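Local coordinates for protein spermidine N(1)-acetyltransferase (Thermoplasma acidophilum, PDB 3K9U) that transfers an acetyl group from acetyl-CoA to polyamines such as spermidine, helping to keep their concentration below toxic levels, at residues Arg21-Trp24 against Lys25-Ala29; Tyr36-Ser39 against Trp40-Lys44; Val133-Ser136 against Phe137-Asn141. All blocks are in the same frame, centred on the assembly; numbering follows the deposited sequence.

Interaction 1. Residues Arg21-Trp24 against Lys25-Ala29; sequences RESW and KWTYA. With ACO (acetyl coenzyme *a), chain G.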
loop_
_atom_site.group_PDB
_atom_site.type_symbol
_atom_site.label_atom_id
_atom_site.label_comp_id
_atom_site.label_asym_id
_atom_site.label_seq_id
_atom_site.Cartn_x
_atom_site.Cartn_y
_atom_site.Cartn_z
ATOM N N ARG A 21 -10.441 -7.463 -8.802
ATOM C CA ARG A 21 -10.096 -8.698 -8.132
ATOM C C ARG A 21 -9.034 -8.415 -7.062
ATOM O O ARG A 21 -9.182 -8.852 -5.922
ATOM C CB ARG A 21 -9.588 -9.767 -9.105
ATOM C CG ARG A 21 -9.275 -11.097 -8.388
ATOM C CD ARG A 21 -8.412 -12.061 -9.229
ATOM N NE ARG A 21 -8.937 -12.183 -10.580
ATOM C CZ ARG A 21 -10.018 -12.876 -10.899
ATOM N NH1 ARG A 21 -10.684 -13.556 -9.972
ATOM N NH2 ARG A 21 -10.416 -12.910 -12.165
ATOM N N GLU A 22 -7.973 -7.700 -7.450
ATOM C CA GLU A 22 -6.827 -7.484 -6.557
ATOM C C GLU A 22 -7.223 -6.576 -5.412
ATOM O O GLU A 22 -6.812 -6.767 -4.286
ATOM C CB GLU A 22 -5.631 -6.860 -7.299
ATOM C CG GLU A 22 -4.896 -7.834 -8.202
ATOM C CD GLU A 22 -3.634 -7.215 -8.808
ATOM O OE1 GLU A 22 -3.577 -7.129 -10.055
ATOM O OE2 GLU A 22 -2.716 -6.796 -8.036
ATOM N N SER A 23 -8.046 -5.585 -5.706
ATOM C CA SER A 23 -8.442 -4.649 -4.660
ATOM C C SER A 23 -9.347 -5.334 -3.621
ATOM O O SER A 23 -9.173 -5.143 -2.420
ATOM C CB SER A 23 -9.104 -3.427 -5.269
ATOM O OG SER A 23 -9.130 -2.362 -4.343
ATOM N N TRP A 24 -10.268 -6.163 -4.076
ATOM C CA TRP A 24 -11.201 -6.813 -3.151
ATOM C C TRP A 24 -10.438 -7.793 -2.258
ATOM O O TRP A 24 -10.677 -7.842 -1.060
ATOM C CB TRP A 24 -12.340 -7.548 -3.907
ATOM C CG TRP A 24 -13.628 -6.815 -3.920
ATOM C CD1 TRP A 24 -13.920 -5.681 -4.628
ATOM C CD2 TRP A 24 -14.807 -7.134 -3.167
ATOM N NE1 TRP A 24 -15.213 -5.271 -4.354
ATOM C CE2 TRP A 24 -15.774 -6.146 -3.459
ATOM C CE3 TRP A 24 -15.134 -8.152 -2.259
ATOM C CZ2 TRP A 24 -17.064 -6.161 -2.888
ATOM C CZ3 TRP A 24 -16.416 -8.165 -1.677
ATOM C CH2 TRP A 24 -17.363 -7.180 -1.996
ATOM N N LYS A 25 -9.509 -8.561 -2.830
ATOM C CA LYS A 25 -8.790 -9.576 -2.028
ATOM C C LYS A 25 -7.937 -8.911 -0.947
ATOM O O LYS A 25 -7.784 -9.436 0.179
ATOM C CB LYS A 25 -7.911 -10.481 -2.898
ATOM C CG LYS A 25 -8.676 -11.487 -3.759
ATOM C CD LYS A 25 -7.676 -12.316 -4.537
ATOM C CE LYS A 25 -8.297 -13.486 -5.241
ATOM N NZ LYS A 25 -7.338 -14.072 -6.241
ATOM N N TRP A 26 -7.375 -7.763 -1.303
ATOM C CA TRP A 26 -6.544 -7.007 -0.376
ATOM C C TRP A 26 -7.406 -6.243 0.654
ATOM O O TRP A 26 -7.185 -6.396 1.831
ATOM C CB TRP A 26 -5.660 -6.036 -1.134
ATOM C CG TRP A 26 -4.817 -5.144 -0.228
ATOM C CD1 TRP A 26 -3.667 -5.499 0.438
ATOM C CD2 TRP A 26 -5.047 -3.762 0.096
ATOM N NE1 TRP A 26 -3.164 -4.413 1.131
ATOM C CE2 TRP A 26 -4.005 -3.350 0.960
ATOM C CE3 TRP A 26 -6.015 -2.825 -0.278
ATOM C CZ2 TRP A 26 -3.899 -2.051 1.435
ATOM C CZ3 TRP A 26 -5.916 -1.519 0.224
ATOM C CH2 TRP A 26 -4.860 -1.158 1.065
ATOM N N THR A 27 -8.384 -5.455 0.204
ATOM C CA THR A 27 -9.214 -4.644 1.114
ATOM C C THR A 27 -10.060 -5.441 2.098
ATOM O O THR A 27 -10.278 -5.021 3.209
ATOM C CB THR A 27 -10.239 -3.792 0.358
ATOM O OG1 THR A 27 -9.649 -3.240 -0.828
ATOM C CG2 THR A 27 -10.731 -2.657 1.268
ATOM N N TYR A 28 -10.573 -6.590 1.677
ATOM C CA TYR A 28 -11.480 -7.337 2.524
ATOM C C TYR A 28 -10.837 -8.582 3.152
ATOM O O TYR A 28 -11.536 -9.458 3.669
ATOM C CB TYR A 28 -12.723 -7.670 1.712
ATOM C CG TYR A 28 -13.473 -6.430 1.230
ATOM C CD1 TYR A 28 -14.246 -5.698 2.097
ATOM C CD2 TYR A 28 -13.451 -6.038 -0.105
ATOM C CE1 TYR A 28 -14.949 -4.568 1.679
ATOM C CE2 TYR A 28 -14.149 -4.893 -0.543
ATOM C CZ TYR A 28 -14.895 -4.167 0.372
ATOM O OH TYR A 28 -15.590 -3.046 -0.008
ATOM N N ALA A 29 -9.515 -8.660 3.116
ATOM C CA ALA A 29 -8.815 -9.822 3.686
ATOM C C ALA A 29 -9.220 -10.121 5.145
ATOM O O ALA A 29 -9.466 -11.284 5.500
ATOM C CB ALA A 29 -7.260 -9.679 3.586
HETATM N N1A ACO G . -3.265 1.732 4.115
HETATM C C2A ACO G . -3.996 2.341 5.080
HETATM N N3A ACO G . -4.740 3.436 4.838
HETATM C C4A ACO G . -4.830 3.968 3.606
HETATM C C5A ACO G . -4.058 3.330 2.542
HETATM C C6A ACO G . -3.255 2.139 2.862
HETATM N N6A ACO G . -2.508 1.502 1.926
HETATM N N7A ACO G . -4.290 4.021 1.441
HETATM C C8A ACO G . -5.123 5.023 1.766
HETATM N N9A ACO G . -5.477 4.991 3.058
HETATM C C1B ACO G . -6.374 6.000 3.708
HETATM C C2B ACO G . -5.770 6.699 4.928
HETATM O O2B ACO G . -6.799 7.175 5.834
HETATM C C3B ACO G . -5.038 7.875 4.351
HETATM O O3B ACO G . -4.881 8.930 5.319
HETATM P P3B ACO G . -3.474 8.967 6.148
HETATM O O7A ACO G . -2.546 9.554 5.164
HETATM O O8A ACO G . -3.199 7.508 6.493
HETATM O O9A ACO G . -3.881 9.840 7.324
HETATM C C4B ACO G . -5.845 8.230 3.116
HETATM O O4B ACO G . -6.636 7.076 2.802
HETATM C C5B ACO G . -4.995 8.595 1.918
HETATM O O5B ACO G . -5.747 9.329 0.941
HETATM P P1A ACO G . -5.580 9.032 -0.634
HETATM O O1A ACO G . -4.108 8.877 -0.988
HETATM O O2A ACO G . -6.406 10.015 -1.419
HETATM O O3A ACO G . -6.297 7.574 -0.684
HETATM P P2A ACO G . -6.197 6.578 -1.964
HETATM O O4A ACO G . -5.492 5.336 -1.472
HETATM O O5A ACO G . -5.709 7.327 -3.199
HETATM O O6A ACO G . -7.723 6.217 -2.222
HETATM C CBP ACO G . -9.115 4.412 -1.515
HETATM C CCP ACO G . -8.577 5.787 -1.167
HETATM C CDP ACO G . -10.091 3.964 -0.445
HETATM C CEP ACO G . -9.868 4.552 -2.835
HETATM C CAP ACO G . -7.959 3.397 -1.679
HETATM O OAP ACO G . -7.126 3.345 -0.515
HETATM C C9P ACO G . -8.424 2.003 -1.997
HETATM O O9P ACO G . -8.711 1.713 -3.145
HETATM N N8P ACO G . -8.519 1.171 -0.987
HETATM C C7P ACO G . -9.021 -0.180 -1.091
HETATM C C6P ACO G . -10.454 -0.297 -1.588
HETATM C C5P ACO G . -11.483 0.435 -0.753
HETATM O O5P ACO G . -11.477 0.408 0.469
HETATM N N4P ACO G . -12.437 1.073 -1.436
HETATM C C3P ACO G . -13.569 1.715 -0.771
HETATM C C2P ACO G . -14.732 0.738 -0.671
HETATM S S1P ACO G . -16.225 1.518 -0.136
HETATM C C ACO G . -17.035 1.886 -1.575
HETATM O O ACO G . -16.565 1.479 -2.630
HETATM C CH3 ACO G . -18.334 2.671 -1.561
#
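The C-terminal end of helix 13-27, the first helix of this GNAT acetyltransferase, and the residue after it bring Trp24 against Tyr28 on one side and line the acetyl-CoA pocket on another. The two rings meet obliquely, planes at 42°, with Tyr28 CE2 over the centre of the Trp24 indole, 3.5 Å from Trp24 CD2. Tyr28 CG lies anti to its own carbonyl carbon (chi1 -61°), which lays one edge of the phenol along Trp24 O while the ring reaches back over the indole; the same Trp24 O accepts the backbone N-H of Tyr28, the residue at which the helical phi/psi pattern breaks. Trp24 also stacks on Trp40 of helix 34-44, and an alanine in place of Trp24 would probably leave Trp40 without its stacking partner and the Tyr28 ring without the indole it lies over. At its far end Tyr28 OH is hydrogen-bonded to the acetyl-CoA-binding Tyr93. Arg21 and Lys25 run side by side in the same direction, Arg21 CD 3.8 Å from Lys25 NZ; Arg21 NE turns to Glu18 in a salt bridge, which probably eases the proximity of like charges. On the cofactor side, Ser23 OG is bonded to Leu94 O, and Trp26 sets the rim of its six-membered ring near the pantetheine, its CZ3 3.6 Å from ACO C7P, while its NE1 bonds to Glu97 O of the second subunit. Ser23 O takes two donors from one residue, Thr27 N at 2.8 Å and, from above the carbonyl plane, Thr27 OG1 at 2.5 Å.

Interaction 2. Residues Tyr36-Ser39 against Trp40-Lys44; sequences YIES and WIREK
Tyr36 and Trp40 lie side by side, one turn apart on helix 34-44, and point the same way. Both carry CG anti to the backbone N (chi1 -171° and -169°), which swings the two rings to the same flank, where Tyr36 OH comes to 3.7 Å from Trp40 CZ3 and Tyr36 CE2 to 4.0 Å from Trp40 CE3. The aliphatic chain of Lys44 packs over one face of the indole, with its CE 3.5 Å above the ring plane and toward the rim.

Glu38 and Arg42 slant across one another in the same i to i+4 spacing. Glu38 bends at chi2 and Arg42 at chi3, and these bends bring OE1 of Glu38 to NH2 of Arg42 in a salt bridge. The carboxylate and guanidinium planes are 60° apart, so the two groups do not meet as a flat, two-pronged pair; the modelled separation is very short and its exact value is doubtful. Arg42 NH1 makes a weak bond to Ser39 OG (3.3 Å), while Ser39 CA and Glu38 O sit over one face of the guanidinium.

Beneath the side chains, backbone bonds run from Trp40 N to Tyr36 O and onward to Glu43 N and Ser39 O. Ile37 and Ile41 instead pack on helix 13-27: an amphipathic alpha-helix with an i to i+4 salt bridge on its exposed side, paired with the first helix of the GNAT fold.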
loop_
_atom_site.group_PDB
_atom_site.type_symbol
_atom_site.label_atom_id
_atom_site.label_comp_id
_atom_site.label_asym_id
_atom_site.label_seq_id
_atom_site.Cartn_x
_atom_site.Cartn_y
_atom_site.Cartn_z
ATOM N N TYR A 36 -16.468 -15.913 -0.193
ATOM C CA TYR A 36 -17.336 -14.760 -0.410
ATOM C C TYR A 36 -16.713 -13.828 -1.440
ATOM O O TYR A 36 -17.373 -13.369 -2.359
ATOM C CB TYR A 36 -17.559 -13.986 0.903
ATOM C CG TYR A 36 -18.609 -12.897 0.807
ATOM C CD1 TYR A 36 -19.934 -13.143 1.149
ATOM C CD2 TYR A 36 -18.279 -11.633 0.360
ATOM C CE1 TYR A 36 -20.917 -12.130 1.079
ATOM C CE2 TYR A 36 -19.245 -10.615 0.267
ATOM C CZ TYR A 36 -20.557 -10.871 0.637
ATOM O OH TYR A 36 -21.484 -9.867 0.528
ATOM N N ILE A 37 -15.422 -13.562 -1.264
ATOM C CA ILE A 37 -14.673 -12.649 -2.144
ATOM C C ILE A 37 -14.626 -13.198 -3.568
ATOM O O ILE A 37 -14.903 -12.449 -4.502
ATOM C CB ILE A 37 -13.234 -12.356 -1.600
ATOM C CG1 ILE A 37 -13.327 -11.571 -0.280
ATOM C CG2 ILE A 37 -12.417 -11.596 -2.640
ATOM C CD1 ILE A 37 -12.034 -11.447 0.514
ATOM N N GLU A 38 -14.320 -14.491 -3.725
ATOM C CA GLU A 38 -14.260 -15.108 -5.056
ATOM C C GLU A 38 -15.649 -15.171 -5.702
ATOM O O GLU A 38 -15.780 -14.923 -6.888
ATOM C CB GLU A 38 -13.640 -16.511 -5.024
ATOM C CG GLU A 38 -13.091 -17.025 -6.423
ATOM C CD GLU A 38 -14.075 -17.917 -7.256
ATOM O OE1 GLU A 38 -15.065 -18.447 -6.699
ATOM O OE2 GLU A 38 -13.851 -18.124 -8.483
ATOM N N SER A 39 -16.685 -15.482 -4.928
ATOM C CA SER A 39 -18.044 -15.464 -5.472
ATOM C C SER A 39 -18.409 -14.060 -5.917
ATOM O O SER A 39 -18.973 -13.868 -7.004
ATOM C CB SER A 39 -19.075 -16.016 -4.478
ATOM O OG SER A 39 -18.929 -17.440 -4.320
ATOM N N TRP A 40 -18.044 -13.072 -5.120
ATOM C CA TRP A 40 -18.339 -11.698 -5.486
ATOM C C TRP A 40 -17.641 -11.299 -6.821
ATOM O O TRP A 40 -18.299 -10.786 -7.733
ATOM C CB TRP A 40 -17.987 -10.746 -4.356
ATOM C CG TRP A 40 -18.511 -9.354 -4.593
ATOM C CD1 TRP A 40 -17.931 -8.375 -5.350
ATOM C CD2 TRP A 40 -19.709 -8.794 -4.062
ATOM N NE1 TRP A 40 -18.691 -7.233 -5.314
ATOM C CE2 TRP A 40 -19.793 -7.462 -4.534
ATOM C CE3 TRP A 40 -20.718 -9.281 -3.212
ATOM C CZ2 TRP A 40 -20.857 -6.606 -4.196
ATOM C CZ3 TRP A 40 -21.776 -8.429 -2.865
ATOM C CH2 TRP A 40 -21.832 -7.099 -3.362
ATOM N N ILE A 41 -16.343 -11.580 -6.951
ATOM C CA ILE A 41 -15.642 -11.285 -8.198
ATOM C C ILE A 41 -16.259 -12.062 -9.384
ATOM O O ILE A 41 -16.529 -11.484 -10.425
ATOM C CB ILE A 41 -14.122 -11.590 -8.112
ATOM C CG1 ILE A 41 -13.434 -10.734 -7.031
ATOM C CG2 ILE A 41 -13.422 -11.427 -9.493
ATOM C CD1 ILE A 41 -13.744 -9.232 -7.066
ATOM N N ARG A 42 -16.511 -13.354 -9.206
ATOM C CA ARG A 42 -17.049 -14.185 -10.270
ATOM C C ARG A 42 -18.422 -13.659 -10.751
ATOM O O ARG A 42 -18.720 -13.699 -11.940
ATOM C CB ARG A 42 -17.197 -15.623 -9.765
ATOM C CG ARG A 42 -17.616 -16.646 -10.849
ATOM C CD ARG A 42 -18.341 -17.896 -10.282
ATOM N NE ARG A 42 -17.649 -18.434 -9.120
ATOM C CZ ARG A 42 -18.127 -18.473 -7.874
ATOM N NH1 ARG A 42 -19.360 -18.056 -7.581
ATOM N NH2 ARG A 42 -17.363 -18.972 -6.905
ATOM N N GLU A 43 -19.243 -13.146 -9.833
ATOM C CA GLU A 43 -20.614 -12.764 -10.172
ATOM C C GLU A 43 -20.745 -11.285 -10.570
ATOM O O GLU A 43 -21.291 -10.956 -11.629
ATOM C CB GLU A 43 -21.538 -13.140 -9.016
ATOM C CG GLU A 43 -21.515 -14.677 -8.761
ATOM C CD GLU A 43 -22.670 -15.196 -7.903
ATOM O OE1 GLU A 43 -22.837 -14.710 -6.764
ATOM O OE2 GLU A 43 -23.414 -16.090 -8.371
ATOM N N LYS A 44 -20.201 -10.398 -9.753
ATOM C CA LYS A 44 -20.336 -8.983 -9.994
ATOM C C LYS A 44 -19.369 -8.534 -11.051
ATOM O O LYS A 44 -19.660 -7.600 -11.757
ATOM C CB LYS A 44 -20.116 -8.172 -8.715
ATOM C CG LYS A 44 -21.372 -8.006 -7.879
ATOM C CD LYS A 44 -22.031 -9.351 -7.469
ATOM C CE LYS A 44 -22.921 -9.188 -6.223
ATOM N NZ LYS A 44 -23.574 -10.476 -5.782
#

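Interaction 3. Residues Val133-Ser136 against Phe137-Asn141; sequences VGFS and FYYKN. With ACO (acetyl coenzyme *a), chain G.
The acetyl-CoA site is lined here by helix 132-139 and the turn after it, where Ser136 and Lys140 meet one turn apart and grip the same ribose hydroxyl. Ser136 OG accepts from ACO O2B at 2.8 Å and is also hydrogen-bonded to Ser132 O. Lys140 lays its aliphatic chain along Ser136 O, its CD 3.3 Å away, and extends to the ligand; there its NZ donates to O2B at 2.6 Å, to O3B, and to phosphate oxygen O9A at 2.8 Å. The ammonium group thus spans the ribose and the 3'-phosphate, whose negative charge it probably offsets.

Phe137 is sandwiched: ACO CCP sits 3.3 Å above one face, toward the rim, and Asn141 ND2 comes over the opposite face. That amide is held by a nearly straight bond (164°) from ND2 to Phe137 O, while Asn141 OD1 is bonded to Lys105. In the GNAT fold the pantetheine enters the V-shaped opening between the parallel strands 86-94 and 122-128; this helix follows the second of them, and its Phe137 and Tyr138 pack on Leu92 of the first. Gly134 lies beside the pantetheine, where a side chain would probably crowd ACO O5P. Tyr138, probably the proton donor, as in related enzymes, has S1P at its ring edge and its OH 3.3 Å from the acetyl carbon C of ACO.

On the outer side, Tyr139 turns its edge to the face of Phe135 in an offset edge-to-face pair, planes at 74°. With chi1 at 77°, the Tyr139 CG falls between the backbone N and carbonyl carbon, folding the ring back over Ser136, whose CA makes a CH-pi contact 3.8 Å from the ring centroid.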
loop_
_atom_site.group_PDB
_atom_site.type_symbol
_atom_site.label_atom_id
_atom_site.label_comp_id
_atom_site.label_asym_id
_atom_site.label_seq_id
_atom_site.Cartn_x
_atom_site.Cartn_y
_atom_site.Cartn_z
ATOM N N VAL A 133 -9.491 1.414 5.912
ATOM C CA VAL A 133 -8.839 2.108 4.776
ATOM C C VAL A 133 -9.826 3.014 4.019
ATOM O O VAL A 133 -9.631 4.209 3.887
ATOM C CB VAL A 133 -8.207 1.057 3.774
ATOM C CG1 VAL A 133 -7.644 1.746 2.537
ATOM C CG2 VAL A 133 -7.087 0.168 4.493
ATOM N N GLY A 134 -10.892 2.415 3.520
ATOM C CA GLY A 134 -11.986 3.162 2.909
ATOM C C GLY A 134 -12.677 4.143 3.840
ATOM O O GLY A 134 -12.918 5.276 3.465
ATOM N N PHE A 135 -13.002 3.711 5.057
ATOM C CA PHE A 135 -13.826 4.533 5.967
ATOM C C PHE A 135 -13.096 5.814 6.328
ATOM O O PHE A 135 -13.702 6.900 6.322
ATOM C CB PHE A 135 -14.205 3.788 7.232
ATOM C CG PHE A 135 -14.999 4.609 8.212
ATOM C CD1 PHE A 135 -14.481 4.943 9.433
ATOM C CD2 PHE A 135 -16.262 5.027 7.913
ATOM C CE1 PHE A 135 -15.227 5.718 10.353
ATOM C CE2 PHE A 135 -17.007 5.779 8.811
ATOM C CZ PHE A 135 -16.483 6.119 10.041
ATOM N N SER A 136 -11.792 5.679 6.597
ATOM C CA SER A 136 -10.958 6.830 6.988
ATOM C C SER A 136 -10.684 7.718 5.786
ATOM O O SER A 136 -10.610 8.904 5.921
ATOM C CB SER A 136 -9.667 6.373 7.668
ATOM O OG SER A 136 -8.861 5.608 6.803
ATOM N N PHE A 137 -10.589 7.136 4.590
ATOM C CA PHE A 137 -10.437 7.952 3.394
ATOM C C PHE A 137 -11.637 8.887 3.192
ATOM O O PHE A 137 -11.468 10.059 2.858
ATOM C CB PHE A 137 -10.219 7.086 2.156
ATOM C CG PHE A 137 -10.439 7.827 0.847
ATOM C CD1 PHE A 137 -11.667 7.730 0.180
ATOM C CD2 PHE A 137 -9.424 8.620 0.297
ATOM C CE1 PHE A 137 -11.891 8.406 -1.030
ATOM C CE2 PHE A 137 -9.617 9.294 -0.933
ATOM C CZ PHE A 137 -10.868 9.192 -1.599
ATOM N N TYR A 138 -12.834 8.372 3.415
ATOM C CA TYR A 138 -14.047 9.174 3.252
ATOM C C TYR A 138 -14.211 10.246 4.302
ATOM O O TYR A 138 -14.631 11.358 3.960
ATOM C CB TYR A 138 -15.285 8.295 3.257
ATOM C CG TYR A 138 -15.369 7.403 2.060
ATOM C CD1 TYR A 138 -15.262 7.916 0.766
ATOM C CD2 TYR A 138 -15.568 6.035 2.211
ATOM C CE1 TYR A 138 -15.330 7.073 -0.322
ATOM C CE2 TYR A 138 -15.623 5.200 1.136
ATOM C CZ TYR A 138 -15.521 5.708 -0.116
ATOM O OH TYR A 138 -15.622 4.837 -1.166
ATOM N N TYR A 139 -13.896 9.940 5.565
ATOM C CA TYR A 139 -14.010 10.973 6.591
ATOM C C TYR A 139 -12.990 12.071 6.370
ATOM O O TYR A 139 -13.243 13.204 6.752
ATOM C CB TYR A 139 -14.097 10.455 8.055
ATOM C CG TYR A 139 -12.843 9.948 8.829
ATOM C CD1 TYR A 139 -12.800 8.627 9.329
ATOM C CD2 TYR A 139 -11.775 10.797 9.163
ATOM C CE1 TYR A 139 -11.686 8.142 10.082
ATOM C CE2 TYR A 139 -10.660 10.312 9.929
ATOM C CZ TYR A 139 -10.626 8.976 10.357
ATOM O OH TYR A 139 -9.560 8.481 11.108
ATOM N N LYS A 140 -11.872 11.747 5.716
ATOM C CA LYS A 140 -10.861 12.749 5.388
ATOM C C LYS A 140 -11.223 13.531 4.116
ATOM O O LYS A 140 -10.558 14.481 3.776
ATOM C CB LYS A 140 -9.494 12.089 5.240
ATOM C CG LYS A 140 -8.848 11.730 6.596
ATOM C CD LYS A 140 -7.863 10.574 6.448
ATOM C CE LYS A 140 -7.527 9.962 7.836
ATOM N NZ LYS A 140 -6.484 8.850 7.761
ATOM N N ASN A 141 -12.268 13.118 3.414
ATOM C CA ASN A 141 -12.756 13.842 2.262
ATOM C C ASN A 141 -14.164 14.395 2.465
ATOM O O ASN A 141 -14.931 14.542 1.506
ATOM C CB ASN A 141 -12.661 12.946 1.036
ATOM C CG ASN A 141 -11.258 12.850 0.534
ATOM O OD1 ASN A 141 -10.791 13.748 -0.150
ATOM N ND2 ASN A 141 -10.538 11.814 0.945
HETATM N N1A ACO G . -3.265 1.732 4.115
HETATM C C2A ACO G . -3.996 2.341 5.080
HETATM N N3A ACO G . -4.740 3.436 4.838
HETATM C C4A ACO G . -4.830 3.968 3.606
HETATM C C5A ACO G . -4.058 3.330 2.542
HETATM C C6A ACO G . -3.255 2.139 2.862
HETATM N N6A ACO G . -2.508 1.502 1.926
HETATM N N7A ACO G . -4.290 4.021 1.441
HETATM C C8A ACO G . -5.123 5.023 1.766
HETATM N N9A ACO G . -5.477 4.991 3.058
HETATM C C1B ACO G . -6.374 6.000 3.708
HETATM C C2B ACO G . -5.770 6.699 4.928
HETATM O O2B ACO G . -6.799 7.175 5.834
HETATM C C3B ACO G . -5.038 7.875 4.351
HETATM O O3B ACO G . -4.881 8.930 5.319
HETATM P P3B ACO G . -3.474 8.967 6.148
HETATM O O7A ACO G . -2.546 9.554 5.164
HETATM O O8A ACO G . -3.199 7.508 6.493
HETATM O O9A ACO G . -3.881 9.840 7.324
HETATM C C4B ACO G . -5.845 8.230 3.116
HETATM O O4B ACO G . -6.636 7.076 2.802
HETATM C C5B ACO G . -4.995 8.595 1.918
HETATM O O5B ACO G . -5.747 9.329 0.941
HETATM P P1A ACO G . -5.580 9.032 -0.634
HETATM O O1A ACO G . -4.108 8.877 -0.988
HETATM O O2A ACO G . -6.406 10.015 -1.419
HETATM O O3A ACO G . -6.297 7.574 -0.684
HETATM P P2A ACO G . -6.197 6.578 -1.964
HETATM O O4A ACO G . -5.492 5.336 -1.472
HETATM O O5A ACO G . -5.709 7.327 -3.199
HETATM O O6A ACO G . -7.723 6.217 -2.222
HETATM C CBP ACO G . -9.115 4.412 -1.515
HETATM C CCP ACO G . -8.577 5.787 -1.167
HETATM C CDP ACO G . -10.091 3.964 -0.445
HETATM C CEP ACO G . -9.868 4.552 -2.835
HETATM C CAP ACO G . -7.959 3.397 -1.679
HETATM O OAP ACO G . -7.126 3.345 -0.515
HETATM C C9P ACO G . -8.424 2.003 -1.997
HETATM O O9P ACO G . -8.711 1.713 -3.145
HETATM N N8P ACO G . -8.519 1.171 -0.987
HETATM C C7P ACO G . -9.021 -0.180 -1.091
HETATM C C6P ACO G . -10.454 -0.297 -1.588
HETATM C C5P ACO G . -11.483 0.435 -0.753
HETATM O O5P ACO G . -11.477 0.408 0.469
HETATM N N4P ACO G . -12.437 1.073 -1.436
HETATM C C3P ACO G . -13.569 1.715 -0.771
HETATM C C2P ACO G . -14.732 0.738 -0.671
HETATM S S1P ACO G . -16.225 1.518 -0.136
HETATM C C ACO G . -17.035 1.886 -1.575
HETATM O O ACO G . -16.565 1.479 -2.630
HETATM C CH3 ACO G . -18.334 2.671 -1.561
#

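In the fold
Along the chain the three contacts come in series, each on one helix, interactions 1 and 3 running on into the turn that follows. Interactions 1 and 2 sit on consecutive helices, 13-27 and 34-44, with centres about 11 Å apart, and touch directly: Trp24 CZ2 lies 3.1 Å from Trp40 NE1, and Ile41 packs beside it. Interaction 3, on helix 132-139 after strand 122-128, is about 17 Å from interaction 1, centre to centre, and meets it at Trp26 and Val133. Both contact acetyl-CoA, so an early and a late helix of the GNAT fold contribute to one cofactor site. Interaction 2 stands behind interaction 1, its nearest atoms about 13 Å from those of interaction 3.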